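PDB 4WIA: archaeal flagellar ATP-binding protein FlaH from Methanocaldococcus jannaschii DSM 2661, which probably binds ATP through a KaiC-like P-loop ATPase fold and serves as a component of the archaellum, the archaeal flagellum. Local coordinates for residues L6-L16 with R46-Y56. Sequence-based numbering, arbitrary orientation.
With SO4 (sulfate ion), chain D; SO4 (sulfate ion), chain J.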
ATOM      1  N   LEU A   6      -4.861  13.625   7.528  1.00 59.61           N
ATOM      2  CA  LEU A   6      -3.551  13.054   7.913  1.00 54.62           C
ATOM      3  C   LEU A   6      -2.847  12.389   6.770  1.00 47.69           C
ATOM      4  O   LEU A   6      -3.351  11.446   6.190  1.00 49.41           O
ATOM      5  CB  LEU A   6      -3.750  12.004   9.025  1.00 57.96           C
ATOM      6  CG  LEU A   6      -2.763  12.052  10.183  1.00 59.00           C
ATOM      7  CD1 LEU A   6      -2.952  13.380  10.898  1.00 61.35           C
ATOM      8  CD2 LEU A   6      -2.988  10.904  11.185  1.00 60.49           C
ATOM      9  N   ALA A   7      -1.663  12.848   6.450  1.00 42.86           N
ATOM     10  CA  ALA A   7      -0.906  12.188   5.454  1.00 41.86           C
ATOM     11  C   ALA A   7      -0.061  11.070   6.088  1.00 42.58           C
ATOM     12  O   ALA A   7       0.643  11.311   7.048  1.00 42.19           O
ATOM     13  CB  ALA A   7      -0.000  13.177   4.778  1.00 40.73           C
ATOM     14  N   ARG A   8      -0.135   9.881   5.509  1.00 43.75           N
ATOM     15  CA  ARG A   8       0.517   8.692   6.045  1.00 42.92           C
ATOM     16  C   ARG A   8       1.914   8.474   5.550  1.00 41.49           C
ATOM     17  O   ARG A   8       2.246   8.732   4.395  1.00 40.42           O
ATOM     18  CB  ARG A   8      -0.348   7.539   5.752  1.00 47.65           C
ATOM     19  CG  ARG A   8      -1.705   7.717   6.431  1.00 54.23           C
ATOM     20  CD  ARG A   8      -2.294   6.371   6.724  1.00 63.67           C
ATOM     21  NE  ARG A   8      -2.074   5.989   8.132  1.00 70.00           N
ATOM     22  CZ  ARG A   8      -2.196   4.753   8.596  1.00 76.19           C
ATOM     23  NH1 ARG A   8      -2.493   3.759   7.755  1.00 78.00           N
ATOM     24  NH2 ARG A   8      -1.966   4.491   9.888  1.00 74.61           N
ATOM     25  N   ILE A   9       2.764   8.127   6.482  1.00 40.23           N
ATOM     26  CA  ILE A   9       4.148   7.878   6.232  1.00 40.20           C
ATOM     27  C   ILE A   9       4.553   6.434   6.672  1.00 40.77           C
ATOM     28  O   ILE A   9       5.752   6.117   6.712  1.00 41.82           O
ATOM     29  CB  ILE A   9       5.037   8.886   6.986  1.00 41.19           C
ATOM     30  CG1 ILE A   9       4.688   8.903   8.466  1.00 47.83           C
ATOM     31  CG2 ILE A   9       4.864  10.275   6.424  1.00 42.46           C
ATOM     32  CD1 ILE A   9       5.881   8.836   9.380  1.00 47.64           C
ATOM     33  N   ASP A  10       3.570   5.587   6.910  1.00 39.39           N
ATOM     34  CA  ASP A  10       3.789   4.285   7.500  1.00 41.07           C
ATOM     35  C   ASP A  10       4.700   3.372   6.727  1.00 38.07           C
ATOM     36  O   ASP A  10       4.499   3.163   5.575  1.00 38.08           O
ATOM     37  CB  ASP A  10       2.471   3.541   7.554  1.00 44.00           C
ATOM     38  CG  ASP A  10       1.363   4.333   8.123  1.00 45.79           C
ATOM     39  OD1 ASP A  10       1.370   5.550   8.133  1.00 45.36           O
ATOM     40  OD2 ASP A  10       0.433   3.712   8.553  1.00 52.04           O
ATOM     41  N   LEU A  11       5.639   2.755   7.417  1.00 39.04           N
ATOM     42  CA  LEU A  11       6.391   1.636   6.907  1.00 39.57           C
ATOM     43  C   LEU A  11       6.403   0.466   7.867  1.00 41.57           C
ATOM     44  O   LEU A  11       6.330   0.629   9.089  1.00 43.69           O
ATOM     45  CB  LEU A  11       7.838   2.093   6.689  1.00 39.61           C
ATOM     46  CG  LEU A  11       8.078   3.268   5.761  1.00 36.56           C
ATOM     47  CD1 LEU A  11       9.556   3.559   5.686  1.00 38.42           C
ATOM     48  CD2 LEU A  11       7.583   2.973   4.366  1.00 35.95           C
ATOM     49  N   SER A  12       6.565  -0.735   7.323  1.00 42.13           N
ATOM     50  CA  SER A  12       6.649  -1.894   8.148  1.00 43.11           C
ATOM     51  C   SER A  12       7.828  -1.815   9.122  1.00 42.47           C
ATOM     52  O   SER A  12       7.723  -2.265  10.253  1.00 42.11           O
ATOM     53  CB  SER A  12       6.783  -3.159   7.303  1.00 44.72           C
ATOM     54  OG  SER A  12       5.609  -3.488   6.598  1.00 45.47           O
ATOM     55  N   ARG A  13       8.941  -1.290   8.657  1.00 40.22           N
ATOM     56  CA  ARG A  13      10.207  -1.442   9.323  1.00 41.74           C
ATOM     57  C   ARG A  13      10.382  -0.542  10.509  1.00 41.99           C
ATOM     58  O   ARG A  13      11.314  -0.710  11.254  1.00 43.26           O
ATOM     59  CB  ARG A  13      11.337  -1.150   8.364  1.00 42.71           C
ATOM     60  CG  ARG A  13      11.563   0.336   8.081  1.00 41.23           C
ATOM     61  CD  ARG A  13      12.589   0.512   6.990  1.00 42.56           C
ATOM     62  NE  ARG A  13      12.012   0.160   5.698  1.00 43.53           N
ATOM     63  CZ  ARG A  13      12.682   0.122   4.544  1.00 47.03           C
ATOM     64  NH1 ARG A  13      13.960   0.483   4.499  1.00 47.49           N
ATOM     65  NH2 ARG A  13      12.071  -0.243   3.440  1.00 45.99           N
ATOM     66  N   ASP A  14       9.536   0.434  10.713  1.00 39.35           N
ATOM     67  CA  ASP A  14       9.650   1.235  11.884  1.00 40.83           C
ATOM     68  C   ASP A  14       8.277   1.684  12.340  1.00 40.98           C
ATOM     69  O   ASP A  14       7.299   1.491  11.668  1.00 41.67           O
ATOM     70  CB  ASP A  14      10.617   2.439  11.705  1.00 40.83           C
ATOM     71  CG  ASP A  14      10.111   3.495  10.736  1.00 42.06           C
ATOM     72  OD1 ASP A  14       8.933   3.925  10.848  1.00 42.67           O
ATOM     73  OD2 ASP A  14      10.929   3.950   9.867  1.00 40.82           O
ATOM     74  N   ASP A  15       8.227   2.278  13.508  1.00 43.78           N
ATOM     75  CA  ASP A  15       6.971   2.840  14.035  1.00 43.98           C
ATOM     76  C   ASP A  15       6.998   4.388  14.133  1.00 40.00           C
ATOM     77  O   ASP A  15       6.356   4.977  14.975  1.00 40.65           O
ATOM     78  CB  ASP A  15       6.661   2.177  15.399  1.00 43.76           C
ATOM     79  CG  ASP A  15       7.649   2.571  16.498  1.00 44.58           C
ATOM     80  OD1 ASP A  15       8.650   3.238  16.257  1.00 45.41           O
ATOM     81  OD2 ASP A  15       7.362   2.318  17.657  1.00 50.24           O
ATOM     82  N   LEU A  16       7.696   5.042  13.226  1.00 41.35           N
ATOM     83  CA  LEU A  16       7.754   6.508  13.221  1.00 40.87           C
ATOM     84  C   LEU A  16       6.361   7.135  13.106  1.00 40.77           C
ATOM     85  O   LEU A  16       6.101   8.153  13.738  1.00 41.24           O
ATOM     86  CB  LEU A  16       8.628   7.039  12.112  1.00 42.50           C
ATOM     87  CG  LEU A  16       8.872   8.569  12.160  1.00 44.98           C
ATOM     88  CD1 LEU A  16       9.567   9.015  13.437  1.00 47.26           C
ATOM     89  CD2 LEU A  16       9.674   9.037  10.974  1.00 44.67           C
ATOM     90  N   ARG A  46      13.536   9.659   4.875  1.00 36.93           N
ATOM     91  CA  ARG A  46      12.572   8.718   5.474  1.00 38.10           C
ATOM     92  C   ARG A  46      11.140   9.211   5.259  1.00 35.00           C
ATOM     93  O   ARG A  46      10.228   8.423   4.908  1.00 33.49           O
ATOM     94  CB  ARG A  46      12.838   8.542   6.969  1.00 37.91           C
ATOM     95  CG  ARG A  46      11.660   7.979   7.782  1.00 37.94           C
ATOM     96  CD  ARG A  46      11.360   6.532   7.396  1.00 37.06           C
ATOM     97  NE  ARG A  46      10.233   5.968   8.146  1.00 38.99           N
ATOM     98  CZ  ARG A  46       8.946   6.142   7.857  1.00 38.46           C
ATOM     99  NH1 ARG A  46       8.573   6.919   6.856  1.00 35.91           N
ATOM    100  NH2 ARG A  46       8.027   5.532   8.576  1.00 37.05           N
ATOM    101  N   LEU A  47      10.930  10.497   5.510  1.00 33.48           N
ATOM    102  CA  LEU A  47       9.568  11.034   5.315  1.00 33.22           C
ATOM    103  C   LEU A  47       9.145  10.920   3.865  1.00 34.16           C
ATOM    104  O   LEU A  47       8.041  10.477   3.557  1.00 32.84           O
ATOM    105  CB  LEU A  47       9.511  12.472   5.799  1.00 33.80           C
ATOM    106  CG  LEU A  47       9.600  12.546   7.326  1.00 36.97           C
ATOM    107  CD1 LEU A  47       9.785  13.975   7.794  1.00 37.46           C
ATOM    108  CD2 LEU A  47       8.364  11.930   7.995  1.00 37.57           C
ATOM    109  N   ALA A  48      10.045  11.314   2.945  1.00 36.54           N
ATOM    110  CA  ALA A  48       9.746  11.214   1.528  1.00 36.33           C
ATOM    111  C   ALA A  48       9.427   9.800   1.094  1.00 36.62           C
ATOM    112  O   ALA A  48       8.446   9.560   0.408  1.00 37.92           O
ATOM    113  CB  ALA A  48      10.907  11.770   0.705  1.00 38.84           C
ATOM    114  N   TYR A  49      10.243   8.833   1.504  1.00 37.85           N
ATOM    115  CA  TYR A  49       9.936   7.423   1.186  1.00 36.37           C
ATOM    116  C   TYR A  49       8.599   6.956   1.733  1.00 36.61           C
ATOM    117  O   TYR A  49       7.854   6.275   1.037  1.00 40.84           O
ATOM    118  CB  TYR A  49      11.061   6.526   1.675  1.00 37.61           C
ATOM    119  CG  TYR A  49      10.986   5.090   1.170  1.00 37.19           C
ATOM    120  CD1 TYR A  49      11.233   4.800  -0.145  1.00 36.82           C
ATOM    121  CD2 TYR A  49      10.627   4.045   2.014  1.00 38.70           C
ATOM    122  CE1 TYR A  49      11.132   3.518  -0.614  1.00 37.29           C
ATOM    123  CE2 TYR A  49      10.543   2.732   1.550  1.00 39.50           C
ATOM    124  CZ  TYR A  49      10.799   2.484   0.243  1.00 39.38           C
ATOM    125  OH  TYR A  49      10.711   1.221  -0.183  1.00 42.96           O
ATOM    126  N   GLY A  50       8.288   7.303   2.990  1.00 38.96           N
ATOM    127  CA  GLY A  50       6.960   7.002   3.578  1.00 38.64           C
ATOM    128  C   GLY A  50       5.792   7.552   2.762  1.00 38.69           C
ATOM    129  O   GLY A  50       4.918   6.820   2.368  1.00 37.42           O
ATOM    130  N   PHE A  51       5.812   8.866   2.486  1.00 36.83           N
ATOM    131  CA  PHE A  51       4.788   9.470   1.655  1.00 36.14           C
ATOM    132  C   PHE A  51       4.662   8.742   0.309  1.00 37.67           C
ATOM    133  O   PHE A  51       3.562   8.386  -0.123  1.00 37.41           O
ATOM    134  CB  PHE A  51       5.131  10.954   1.376  1.00 36.88           C
ATOM    135  CG  PHE A  51       4.973  11.873   2.565  1.00 35.10           C
ATOM    136  CD1 PHE A  51       3.795  11.929   3.247  1.00 36.81           C
ATOM    137  CD2 PHE A  51       5.990  12.704   2.952  1.00 37.04           C
ATOM    138  CE1 PHE A  51       3.643  12.779   4.304  1.00 36.16           C
ATOM    139  CE2 PHE A  51       5.864  13.575   4.014  1.00 36.04           C
ATOM    140  CZ  PHE A  51       4.692  13.571   4.733  1.00 35.95           C
ATOM    141  N   LEU A  52       5.783   8.522  -0.368  1.00 35.55           N
ATOM    142  CA  LEU A  52       5.716   7.886  -1.669  1.00 37.74           C
ATOM    143  C   LEU A  52       5.115   6.478  -1.612  1.00 38.49           C
ATOM    144  O   LEU A  52       4.340   6.085  -2.487  1.00 38.95           O
ATOM    145  CB  LEU A  52       7.096   7.807  -2.301  1.00 39.23           C
ATOM    146  CG  LEU A  52       7.663   9.127  -2.766  1.00 37.96           C
ATOM    147  CD1 LEU A  52       9.156   8.976  -2.977  1.00 39.40           C
ATOM    148  CD2 LEU A  52       6.989   9.539  -4.071  1.00 39.28           C
ATOM    149  N   GLN A  53       5.475   5.695  -0.597  1.00 39.83           N
ATOM    150  CA  GLN A  53       4.948   4.338  -0.491  1.00 39.98           C
ATOM    151  C   GLN A  53       3.475   4.373  -0.166  1.00 41.81           C
ATOM    152  O   GLN A  53       2.758   3.432  -0.460  1.00 44.29           O
ATOM    153  CB  GLN A  53       5.693   3.568   0.619  1.00 42.95           C
ATOM    154  CG  GLN A  53       7.125   3.233   0.265  1.00 41.17           C
ATOM    155  CD  GLN A  53       7.156   2.318  -0.910  1.00 43.26           C
ATOM    156  OE1 GLN A  53       6.489   1.306  -0.934  1.00 50.08           O
ATOM    157  NE2 GLN A  53       7.896   2.656  -1.876  1.00 44.73           N
ATOM    158  N   ASN A  54       3.011   5.439   0.468  1.00 39.81           N
ATOM    159  CA  ASN A  54       1.591   5.553   0.761  1.00 43.93           C
ATOM    160  C   ASN A  54       0.787   6.339  -0.286  1.00 44.38           C
ATOM    161  O   ASN A  54      -0.291   6.802   0.006  1.00 41.91           O
ATOM    162  CB  ASN A  54       1.415   6.125   2.164  1.00 42.48           C
ATOM    163  CG  ASN A  54       1.762   5.090   3.206  1.00 43.42           C
ATOM    164  OD1 ASN A  54       0.927   4.326   3.581  1.00 46.77           O
ATOM    165  ND2 ASN A  54       2.992   5.082   3.679  1.00 43.53           N
ATOM    166  N   ARG A  55       1.345   6.464  -1.486  1.00 48.13           N
ATOM    167  CA  ARG A  55       0.638   6.971  -2.685  1.00 48.12           C
ATOM    168  C   ARG A  55       0.472   8.490  -2.699  1.00 45.68           C
ATOM    169  O   ARG A  55      -0.397   9.004  -3.380  1.00 43.38           O
ATOM    170  CB  ARG A  55      -0.718   6.296  -2.885  1.00 49.11           C
ATOM    171  CG  ARG A  55      -0.681   4.766  -2.846  1.00 52.56           C
ATOM    172  CD  ARG A  55       0.153   4.225  -3.990  1.00 51.42           C
ATOM    173  NE  ARG A  55       0.356   2.813  -3.839  1.00 50.72           N
ATOM    174  CZ  ARG A  55       0.925   2.001  -4.733  1.00 52.42           C
ATOM    175  NH1 ARG A  55       1.085   0.728  -4.417  1.00 54.83           N
ATOM    176  NH2 ARG A  55       1.274   2.397  -5.935  1.00 49.22           N
ATOM    177  N   TYR A  56       1.349   9.185  -1.983  1.00 44.14           N
ATOM    178  CA  TYR A  56       1.539  10.627  -2.163  1.00 41.64           C
ATOM    179  C   TYR A  56       2.690  10.942  -3.176  1.00 42.20           C
ATOM    180  O   TYR A  56       3.498  10.087  -3.503  1.00 41.14           O
ATOM    181  CB  TYR A  56       1.814  11.304  -0.836  1.00 39.61           C
ATOM    182  CG  TYR A  56       0.731  11.058   0.196  1.00 42.45           C
ATOM    183  CD1 TYR A  56      -0.387  11.870   0.247  1.00 45.03           C
ATOM    184  CD2 TYR A  56       0.815   9.995   1.096  1.00 42.23           C
ATOM    185  CE1 TYR A  56      -1.390  11.664   1.161  1.00 46.73           C
ATOM    186  CE2 TYR A  56      -0.184   9.765   2.020  1.00 43.03           C
ATOM    187  CZ  TYR A  56      -1.276  10.592   2.049  1.00 46.65           C
ATOM    188  OH  TYR A  56      -2.241  10.436   2.940  1.00 52.34           O
TER
HETATM  189  S   SO4 D 301       8.704  -1.251   4.473  1.00 37.59           S
HETATM  190  O1  SO4 D 301       8.734  -2.697   4.161  1.00 39.13           O
HETATM  191  O2  SO4 D 301       9.410  -1.008   5.751  1.00 33.55           O
HETATM  192  O3  SO4 D 301       9.374  -0.497   3.389  1.00 43.78           O
HETATM  193  O4  SO4 D 301       7.299  -0.801   4.591  1.00 31.30           O
HETATM  194  S   SO4 J 301       2.575   4.826  -8.153  1.00 45.14           S
HETATM  195  O1  SO4 J 301       2.168   3.689  -9.043  1.00 33.10           O
HETATM  196  O2  SO4 J 301       1.745   4.799  -6.896  1.00 47.09           O
HETATM  197  O3  SO4 J 301       3.957   4.951  -7.736  1.00 36.72           O
HETATM  198  O4  SO4 J 301       2.197   6.053  -8.957  1.00 53.41           O
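A single guanidinium, that of Arg46, spends three nitrogens on two partners of the 6-16 segment. Side-on, Arg46 NE reaches Asp14 OD2 at 2.7 Å. Arg46 NH2 reaches Asp14 OD1 at 2.9 Å, and both bonds use syn lone pairs. The carboxylate and guanidinium planes are only 20° apart: a bidentate salt bridge. End-on, Arg46 NH1 and NH2 converge on Ile9 O, NH1 at 2.9 Å. Leu11 CD1 sits over the centre of one face of the Arg46 guanidinium, 3.4 Å above it, and Leu16 CD2 lies toward the rim of the other. Asp14 OD1 also accepts from Leu16 N, closing an Asx turn.

Gly50 lets the loop come close: its CA is 4.0 Å from Ile9 CA, and any CB would collide with Ile9 O. Beyond it, Ile9 CG2 makes a CH-pi contact over the Phe51 ring, 3.7 Å from the centroid. With CG anti to its carbonyl carbon (chi1 -73°), Asn54 directs ND2 to Asp10 O (3.1 Å, 159° at the hydrogen) and also to Gly50 O.

Cut back to an alanine, Arg46 would probably leave the Asp14 carboxylate without its countercharge and Ile9 O without both donors. Helix 40-53 begins in the probable P-loop, so this charge pair and shared carbonyl tie the N-terminal segment directly to the helix whose first turn probably helps bind ATP.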